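Side-chain contact in ORF10 (Moritella marina, PDB 6RIW), which contributes the ketosynthase-chain length factor didomain to a polyunsaturated fatty acid synthase and probably condenses acyl units during chain elongation: residues Q554-Q559 and V693-S698. Numbering follows the deposited sequence.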
loop_
_atom_site.group_PDB
_atom_site.type_symbol
_atom_site.label_atom_id
_atom_site.label_comp_id
_atom_site.label_asym_id
_atom_site.label_seq_id
_atom_site.Cartn_x
_atom_site.Cartn_y
_atom_site.Cartn_z
ATOM N N GLN A 554 -3.139 0.955 -12.679
ATOM C CA GLN A 554 -4.540 0.741 -12.328
ATOM C C GLN A 554 -5.335 0.176 -13.503
ATOM O O GLN A 554 -6.162 -0.720 -13.316
ATOM C CB GLN A 554 -5.147 2.045 -11.813
ATOM C CG GLN A 554 -4.472 2.503 -10.499
ATOM C CD GLN A 554 -5.423 3.225 -9.532
ATOM O OE1 GLN A 554 -6.536 3.625 -9.899
ATOM N NE2 GLN A 554 -4.973 3.395 -8.278
ATOM N N LEU A 555 -5.073 0.647 -14.725
ATOM C CA LEU A 555 -5.824 0.125 -15.870
ATOM C C LEU A 555 -5.537 -1.356 -16.097
ATOM O O LEU A 555 -6.449 -2.137 -16.394
ATOM C CB LEU A 555 -5.477 0.924 -17.126
ATOM C CG LEU A 555 -5.935 2.379 -17.054
ATOM C CD1 LEU A 555 -5.298 3.196 -18.152
ATOM C CD2 LEU A 555 -7.439 2.436 -17.138
ATOM N N MET A 556 -4.266 -1.754 -15.987
ATOM C CA MET A 556 -3.910 -3.159 -16.171
ATOM C C MET A 556 -4.596 -4.044 -15.145
ATOM O O MET A 556 -5.098 -5.120 -15.494
ATOM C CB MET A 556 -2.400 -3.357 -16.078
ATOM C CG MET A 556 -1.632 -2.759 -17.215
ATOM S SD MET A 556 -1.413 -3.949 -18.544
ATOM C CE MET A 556 -0.286 -5.117 -17.784
ATOM N N MET A 557 -4.592 -3.625 -13.867
ATOM C CA MET A 557 -5.232 -4.413 -12.817
ATOM C C MET A 557 -6.734 -4.512 -13.060
ATOM O O MET A 557 -7.344 -5.573 -12.868
ATOM C CB MET A 557 -4.963 -3.787 -11.440
ATOM C CG MET A 557 -5.839 -4.365 -10.309
ATOM S SD MET A 557 -7.387 -3.427 -10.057
ATOM C CE MET A 557 -8.380 -4.638 -9.181
ATOM N N MET A 558 -7.347 -3.415 -13.483
ATOM C CA MET A 558 -8.797 -3.408 -13.650
ATOM C C MET A 558 -9.222 -4.360 -14.754
ATOM O O MET A 558 -10.228 -5.068 -14.623
ATOM C CB MET A 558 -9.272 -1.988 -13.953
ATOM C CG MET A 558 -9.246 -1.080 -12.732
ATOM S SD MET A 558 -9.057 0.629 -13.281
ATOM C CE MET A 558 -10.739 0.929 -13.793
ATOM N N GLN A 559 -8.471 -4.380 -15.859
ATOM C CA GLN A 559 -8.826 -5.243 -16.982
ATOM C C GLN A 559 -8.719 -6.722 -16.615
ATOM O O GLN A 559 -9.627 -7.504 -16.923
ATOM C CB GLN A 559 -7.945 -4.929 -18.187
ATOM C CG GLN A 559 -8.329 -5.667 -19.434
ATOM C CD GLN A 559 -7.816 -4.970 -20.677
ATOM O OE1 GLN A 559 -6.615 -4.983 -20.951
ATOM N NE2 GLN A 559 -8.724 -4.337 -21.422
ATOM N N VAL A 693 -0.473 -6.738 -9.714
ATOM C CA VAL A 693 0.087 -5.938 -10.797
ATOM C C VAL A 693 1.449 -5.425 -10.363
ATOM O O VAL A 693 1.633 -4.982 -9.222
ATOM C CB VAL A 693 -0.847 -4.779 -11.207
ATOM C CG1 VAL A 693 -1.201 -3.894 -10.013
ATOM C CG2 VAL A 693 -0.224 -3.944 -12.328
ATOM N N ASP A 694 2.411 -5.516 -11.270
ATOM C CA ASP A 694 3.684 -4.827 -11.089
ATOM C C ASP A 694 4.183 -4.483 -12.481
ATOM O O ASP A 694 4.531 -5.372 -13.271
ATOM C CB ASP A 694 4.704 -5.682 -10.330
ATOM C CG ASP A 694 5.835 -4.839 -9.739
ATOM O OD1 ASP A 694 6.023 -3.686 -10.223
ATOM O OD2 ASP A 694 6.516 -5.303 -8.793
ATOM N N LEU A 695 4.219 -3.201 -12.791
ATOM C CA LEU A 695 4.815 -2.796 -14.063
ATOM C C LEU A 695 6.323 -2.643 -13.852
ATOM O O LEU A 695 6.910 -1.561 -13.921
ATOM C CB LEU A 695 4.118 -1.547 -14.590
ATOM C CG LEU A 695 2.605 -1.835 -14.726
ATOM C CD1 LEU A 695 1.861 -0.689 -15.403
ATOM C CD2 LEU A 695 2.349 -3.143 -15.493
ATOM N N SER A 696 6.954 -3.795 -13.594
ATOM C CA SER A 696 8.342 -3.887 -13.151
ATOM C C SER A 696 9.356 -3.816 -14.299
ATOM O O SER A 696 10.521 -4.162 -14.085
ATOM C CB SER A 696 8.558 -5.174 -12.348
ATOM O OG SER A 696 7.781 -6.251 -12.859
ATOM N N GLY A 697 8.942 -3.391 -15.488
ATOM C CA GLY A 697 9.892 -3.060 -16.530
ATOM C C GLY A 697 10.278 -1.596 -16.559
ATOM O O GLY A 697 11.001 -1.184 -17.465
ATOM N N SER A 698 9.826 -0.790 -15.595
ATOM C CA SER A 698 10.193 0.631 -15.553
ATOM C C SER A 698 11.690 0.805 -15.315
ATOM O O SER A 698 12.358 -0.058 -14.749
ATOM C CB SER A 698 9.435 1.352 -14.435
ATOM O OG SER A 698 9.739 0.736 -13.191
#
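V693 turns both of its methyl groups toward neighbouring residues of helix 552-567. CG1 packs on CB of M557 at 4.0 Å, while CG2 faces CB of M556 at a looser 4.4 Å. A beta-branched residue suits this end of strand 687-694, because one short side chain offers two apolar branches to two successive helical positions. Its CG2 lies anti to the backbone N and CG1 between N and the carbonyl carbon (chi1 55°), which sets CG1 over M557 and CG2 toward M556. Farther along, the terminal CE of M556 meets CD2 of L695 at 4.0 Å, the two side chains crossing at a slant. Bends at chi2 (-91°) and chi3 (-69°) fold the M556 chain, a shape open to an unbranched methionine, although chi2 lies off the staggered values. L695 suits its place because its branched apolar end reaches back from the turn to give that methyl a hydrophobic partner in a buried site. M557 touches V693 through its CB, and its thioether end leads away from the strand toward M645 and I649 of helix 642-653.

Here a helix covers a core strand in the second of the chain's two ketosynthase-type domains, which have the thiolase-like fold. V693 is bonded through its backbone to A581 of the adjacent parallel strand 576-581, and D694 to G744 of the antiparallel strand 741-752. A745 of that second neighbour touches both M556 and V693; its small side chain leaves room for both. Past the strand, the backbone folds through an inverse gamma turn centred on L695, which also begins a type I turn ending at S698, whose OG caps N701 N at the start of helix 699-706.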